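PDB 4JZA: uncharacterized protein from Legionella longbeachae NSW150, which probably dephosphorylates phosphoinositide lipids as a phosphatidylinositol 3-phosphatase, with a likely part in lipid metabolism during the encounter between pathogen and host. Local coordinates for residues Thr179-Lys184 and His323-Val328; Lys78-Glu83 and Val682-Gly687. One frame throughout, in Å; residues are numbered along the deposited sequence.

In the fold
Both contacts join helices that lie far apart in sequence, and they are nested along the chain: 78-83 comes first, then the two segments of interaction 1, then 682-687. Their centres lie 33 Å apart, with nearest atoms about 9 Å from each other and no direct touch. Helix 41-62 connects them: it packs against helix 315-325 of interaction 1 and against helix 74-87 of interaction 2. Interaction 1 closes a helical excursion between two neighbouring strands of the mixed sheet, 159-166 and 352-359. Interaction 2 ties the N-terminal helices to helix 676-702, which overlaps the C-terminal family region.

Interaction 1: residues Thr179-Lys184 and His323-Val328; sequences TLIKAK and HVLKGV
K182 lies across L325, its aliphatic chain passing over the leucine's CB and backbone carbonyl to bring the ammonium group to the turn beyond. This is a helix-to-helix contact, made by helix 172-183 near its C-terminal end and by helix 315-325 with the turn from L325 to V328, and it pinches together the two ends of a 138-residue insert that contains helices but no strand. The excursion separates strands 159-166 and 352-359, which are antiparallel neighbours in the mixed sheet.

The lysine works along most of its length. CG of K182 sits 4.2 Å from CB of L325, and farther out CE of K182 comes to 3.5 Å from O of L325. A bend at chi3 (73°) breaks the otherwise extended chain and swings NZ onto the carbonyl. There K182 NZ donates a hydrogen bond of 3.1 Å to L325 O. The same oxygen takes a weak bond from the amide of V328, which closes the type I turn, so the lysine grips the turn at its first residue. NZ of K182 also stands 3.1 Å from O of V328, at the other end of that turn.

Beside this polar reach is a small apolar one. CG2 of I181 meets CD1 of L325 at 4.2 Å, both residues being buried, and I181 packs in addition on W309 and Y310 of helix 308-311. Helix 315-325 is held by helix 41-62 as well: V324 rests on F58, and the ring of H323 meets that phenylalanine edge-to-face.

NZ of K182 approaches O of L325 with a C=O...NZ angle of 142° and stands above the carbonyl plane, 38° out of it, so it is not aligned with a lone pair.

Interaction 2: residues Lys78-Glu83 and Val682-Gly687; sequences KAYVDE and VARQLG
R684 reaches over from helix 676-702 to meet Y80 and E83 of helix 74-87. Its CB points toward the other helix, and bends at chi2 (127°) and chi3 then lead CG and CD round to a guanidinium group lying between the two helices. NE is the first atom to find a partner: it gives a hydrogen bond of 2.8 Å to a water in the guanidinium plane. That water in turn donates to OE2 of E83, also at 2.8 Å, and so bridges the helices.

At the tip, NH2 of R684 does the direct touching. It lies 3.6 Å from OE1 of E83, a long salt bridge of charge alone, since OE1 sits off the plane in which the guanidinium hydrogens lie. Carboxylate and guanidinium planes are nearly parallel, 18° apart. The same NH2 comes 3.7 Å from CD1 of Y80, at the ring's edge and in its plane, so the guanidinium is not stacked on the aromatic face.

The tyrosine itself packs on L677 and L681, earlier turns of the arginine's helix. Behind helix 74-87 stands helix 41-62, joined through K78 to D61 and through D82 to Y57 and H53, while F794 of helix 794-817 packs against V682, Q685 and L686.

Interaction 1: residues Thr179-Lys184 and His323-Val328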
loop_
_atom_site.group_PDB
_atom_site.type_symbol
_atom_site.label_atom_id
_atom_site.label_comp_id
_atom_site.label_asym_id
_atom_site.label_seq_id
_atom_site.Cartn_x
_atom_site.Cartn_y
_atom_site.Cartn_z
ATOM N N THR A 179 -7.399 18.205 12.275
ATOM C CA THR A 179 -8.066 19.496 12.267
ATOM C C THR A 179 -7.081 20.639 12.010
ATOM O O THR A 179 -7.379 21.513 11.209
ATOM C CB THR A 179 -8.807 19.676 13.609
ATOM O OG1 THR A 179 -9.817 18.664 13.721
ATOM C CG2 THR A 179 -9.451 21.084 13.722
ATOM N N LEU A 180 -5.927 20.640 12.682
ATOM C CA LEU A 180 -4.905 21.635 12.407
ATOM C C LEU A 180 -4.434 21.608 10.925
ATOM O O LEU A 180 -4.264 22.651 10.281
ATOM C CB LEU A 180 -3.686 21.415 13.311
ATOM C CG LEU A 180 -3.797 21.868 14.754
ATOM C CD1 LEU A 180 -2.585 21.395 15.560
ATOM C CD2 LEU A 180 -3.920 23.384 14.832
ATOM N N ILE A 181 -4.174 20.408 10.406
ATOM C CA ILE A 181 -3.743 20.252 9.027
ATOM C C ILE A 181 -4.722 20.977 8.071
ATOM O O ILE A 181 -4.290 21.751 7.232
ATOM C CB ILE A 181 -3.531 18.750 8.682
ATOM C CG1 ILE A 181 -2.317 18.195 9.434
ATOM C CG2 ILE A 181 -3.274 18.540 7.189
ATOM C CD1 ILE A 181 -2.318 16.692 9.593
ATOM N N LYS A 182 -6.030 20.773 8.227
ATOM C CA LYS A 182 -6.982 21.479 7.393
ATOM C C LYS A 182 -6.970 22.960 7.653
ATOM O O LYS A 182 -7.094 23.773 6.742
ATOM C CB LYS A 182 -8.396 21.072 7.675
ATOM C CG LYS A 182 -8.689 19.626 7.467
ATOM C CD LYS A 182 -10.180 19.384 7.623
ATOM C CE LYS A 182 -10.981 19.922 6.443
ATOM N NZ LYS A 182 -12.386 19.438 6.515
ATOM N N ALA A 183 -6.862 23.342 8.910
ATOM C CA ALA A 183 -6.976 24.761 9.193
ATOM C C ALA A 183 -5.783 25.525 8.602
ATOM O O ALA A 183 -5.939 26.714 8.272
ATOM C CB ALA A 183 -7.139 25.011 10.674
ATOM N N LYS A 184 -4.630 24.850 8.450
ATOM C CA LYS A 184 -3.443 25.453 7.850
ATOM C C LYS A 184 -3.380 25.243 6.369
ATOM O O LYS A 184 -2.379 25.575 5.723
ATOM C CB LYS A 184 -2.165 24.997 8.577
ATOM C CG LYS A 184 -2.237 25.383 10.045
ATOM C CD LYS A 184 -0.953 25.216 10.810
ATOM C CE LYS A 184 -1.224 25.474 12.299
ATOM N NZ LYS A 184 -1.105 26.920 12.678
ATOM N N HIS A 323 -6.835 15.315 0.118
ATOM C CA HIS A 323 -8.011 15.140 -0.699
ATOM C C HIS A 323 -9.149 14.435 0.033
ATOM O O HIS A 323 -10.312 14.691 -0.240
ATOM C CB HIS A 323 -7.656 14.351 -1.929
ATOM C CG HIS A 323 -8.778 14.241 -2.909
ATOM N ND1 HIS A 323 -9.182 15.297 -3.701
ATOM C CD2 HIS A 323 -9.568 13.191 -3.250
ATOM C CE1 HIS A 323 -10.172 14.904 -4.489
ATOM N NE2 HIS A 323 -10.416 13.628 -4.244
ATOM N N VAL A 324 -8.804 13.532 0.939
ATOM C CA VAL A 324 -9.783 12.833 1.771
ATOM C C VAL A 324 -10.310 13.739 2.847
ATOM O O VAL A 324 -11.509 13.695 3.088
ATOM C CB VAL A 324 -9.185 11.601 2.465
ATOM C CG1 VAL A 324 -10.136 11.023 3.471
ATOM C CG2 VAL A 324 -8.889 10.520 1.457
ATOM N N LEU A 325 -9.429 14.537 3.492
ATOM C CA LEU A 325 -9.816 15.456 4.580
ATOM C C LEU A 325 -10.736 16.518 4.053
ATOM O O LEU A 325 -11.660 16.986 4.714
ATOM C CB LEU A 325 -8.606 16.119 5.230
ATOM C CG LEU A 325 -7.826 15.263 6.221
ATOM C CD1 LEU A 325 -6.568 15.964 6.708
ATOM C CD2 LEU A 325 -8.650 14.957 7.425
ATOM N N LYS A 326 -10.438 16.945 2.851
ATOM C CA LYS A 326 -11.192 18.015 2.207
ATOM C C LYS A 326 -12.668 17.563 1.935
ATOM O O LYS A 326 -13.563 18.380 1.741
ATOM C CB LYS A 326 -10.453 18.414 0.934
ATOM C CG LYS A 326 -10.525 19.852 0.522
ATOM C CD LYS A 326 -9.762 20.072 -0.785
ATOM C CE LYS A 326 -8.369 20.603 -0.523
ATOM N NZ LYS A 326 -7.760 21.084 -1.797
ATOM N N GLY A 327 -12.928 16.266 1.957
ATOM C CA GLY A 327 -14.255 15.807 1.621
ATOM C C GLY A 327 -15.144 15.474 2.813
ATOM O O GLY A 327 -16.170 14.834 2.669
ATOM N N VAL A 328 -14.792 15.928 4.011
ATOM C CA VAL A 328 -15.641 15.641 5.165
ATOM C C VAL A 328 -15.802 16.858 6.043
ATOM O O VAL A 328 -14.912 17.703 6.091
ATOM C CB VAL A 328 -15.049 14.467 5.996
ATOM C CG1 VAL A 328 -15.109 13.197 5.181
ATOM C CG2 VAL A 328 -13.605 14.767 6.423
#

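Interaction 2: residues Lys78-Glu83 and Val682-Gly687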
loop_
_atom_site.group_PDB
_atom_site.type_symbol
_atom_site.label_atom_id
_atom_site.label_comp_id
_atom_site.label_asym_id
_atom_site.label_seq_id
_atom_site.Cartn_x
_atom_site.Cartn_y
_atom_site.Cartn_z
ATOM N N LYS A 78 -8.823 10.107 -18.490
ATOM C CA LYS A 78 -9.913 9.358 -17.913
ATOM C C LYS A 78 -10.649 8.581 -18.981
ATOM O O LYS A 78 -11.095 7.482 -18.752
ATOM C CB LYS A 78 -10.877 10.297 -17.207
ATOM C CG LYS A 78 -10.363 10.857 -15.906
ATOM C CD LYS A 78 -11.291 11.957 -15.425
ATOM C CE LYS A 78 -10.928 12.306 -13.996
ATOM N NZ LYS A 78 -11.697 13.439 -13.409
ATOM N N ALA A 79 -10.838 9.146 -20.144
ATOM C CA ALA A 79 -11.508 8.363 -21.169
ATOM C C ALA A 79 -10.639 7.132 -21.513
ATOM O O ALA A 79 -11.184 6.031 -21.674
ATOM C CB ALA A 79 -11.829 9.200 -22.403
ATOM N N TYR A 80 -9.317 7.300 -21.584
ATOM C CA TYR A 80 -8.420 6.177 -21.942
ATOM C C TYR A 80 -8.462 5.077 -20.898
ATOM O O TYR A 80 -8.585 3.905 -21.178
ATOM C CB TYR A 80 -6.963 6.650 -22.140
ATOM C CG TYR A 80 -5.968 5.530 -22.358
ATOM C CD1 TYR A 80 -5.981 4.779 -23.515
ATOM C CD2 TYR A 80 -5.001 5.237 -21.400
ATOM C CE1 TYR A 80 -5.073 3.758 -23.716
ATOM C CE2 TYR A 80 -4.082 4.219 -21.587
ATOM C CZ TYR A 80 -4.128 3.472 -22.747
ATOM O OH TYR A 80 -3.236 2.425 -22.950
ATOM N N VAL A 81 -8.400 5.480 -19.669
ATOM C CA VAL A 81 -8.531 4.558 -18.568
ATOM C C VAL A 81 -9.849 3.869 -18.499
ATOM O O VAL A 81 -9.886 2.695 -18.223
ATOM C CB VAL A 81 -8.232 5.314 -17.307
ATOM C CG1 VAL A 81 -8.759 4.603 -16.113
ATOM C CG2 VAL A 81 -6.736 5.419 -17.266
ATOM N N ASP A 82 -10.925 4.580 -18.780
ATOM C CA ASP A 82 -12.226 3.953 -18.953
ATOM C C ASP A 82 -12.271 2.924 -20.066
ATOM O O ASP A 82 -12.960 1.892 -19.910
ATOM C CB ASP A 82 -13.330 4.988 -19.175
ATOM C CG ASP A 82 -13.633 5.823 -17.914
ATOM O OD1 ASP A 82 -13.177 5.522 -16.809
ATOM O OD2 ASP A 82 -14.359 6.793 -17.994
ATOM N N GLU A 83 -11.559 3.150 -21.172
ATOM C CA GLU A 83 -11.601 2.169 -22.246
ATOM C C GLU A 83 -10.812 0.954 -21.835
ATOM O O GLU A 83 -11.232 -0.164 -22.152
ATOM C CB GLU A 83 -11.129 2.702 -23.604
ATOM C CG GLU A 83 -12.209 3.511 -24.329
ATOM C CD GLU A 83 -11.788 3.996 -25.735
ATOM O OE1 GLU A 83 -11.424 3.099 -26.551
ATOM O OE2 GLU A 83 -11.831 5.249 -26.022
ATOM N N VAL A 682 -2.497 11.546 -28.084
ATOM C CA VAL A 682 -2.581 12.824 -28.777
ATOM C C VAL A 682 -3.546 12.676 -29.927
ATOM O O VAL A 682 -4.382 13.523 -30.137
ATOM C CB VAL A 682 -1.223 13.321 -29.186
ATOM C CG1 VAL A 682 -1.299 14.363 -30.288
ATOM C CG2 VAL A 682 -0.527 13.909 -27.984
ATOM N N ALA A 683 -3.510 11.569 -30.641
ATOM C CA ALA A 683 -4.432 11.425 -31.746
ATOM C C ALA A 683 -5.862 11.314 -31.255
ATOM O O ALA A 683 -6.777 11.725 -31.946
ATOM C CB ALA A 683 -4.079 10.238 -32.604
ATOM N N ARG A 684 -6.058 10.705 -30.103
ATOM C CA ARG A 684 -7.407 10.511 -29.596
ATOM C C ARG A 684 -7.951 11.847 -29.088
ATOM O O ARG A 684 -9.100 12.188 -29.353
ATOM C CB ARG A 684 -7.478 9.378 -28.548
ATOM C CG ARG A 684 -8.077 8.097 -29.127
ATOM C CD ARG A 684 -7.223 6.848 -28.936
ATOM N NE ARG A 684 -7.729 6.058 -27.823
ATOM C CZ ARG A 684 -7.468 4.772 -27.630
ATOM N NH1 ARG A 684 -6.678 4.088 -28.458
ATOM N NH2 ARG A 684 -8.000 4.173 -26.581
ATOM N N GLN A 685 -7.110 12.626 -28.429
ATOM C CA GLN A 685 -7.494 13.983 -28.075
ATOM C C GLN A 685 -7.803 14.897 -29.298
ATOM O O GLN A 685 -8.730 15.680 -29.243
ATOM C CB GLN A 685 -6.435 14.623 -27.192
ATOM C CG GLN A 685 -6.829 15.951 -26.640
ATOM C CD GLN A 685 -5.921 16.397 -25.516
ATOM O OE1 GLN A 685 -5.473 17.468 -25.504
ATOM N NE2 GLN A 685 -5.554 15.577 -24.685
ATOM N N LEU A 686 -7.066 14.772 -30.397
ATOM C CA LEU A 686 -7.434 15.474 -31.628
ATOM C C LEU A 686 -8.850 15.108 -32.096
ATOM O O LEU A 686 -9.634 15.959 -32.508
ATOM C CB LEU A 686 -6.418 15.175 -32.731
ATOM C CG LEU A 686 -5.169 16.030 -32.529
ATOM C CD1 LEU A 686 -3.945 15.490 -33.247
ATOM C CD2 LEU A 686 -5.410 17.474 -32.946
ATOM N N GLY A 687 -9.176 13.830 -32.044
ATOM C CA GLY A 687 -10.501 13.355 -32.435
ATOM C C GLY A 687 -10.636 13.273 -33.931
ATOM O O GLY A 687 -9.790 13.774 -34.678
HETATM O O HOH W 1 -9.469 6.775 -25.739
#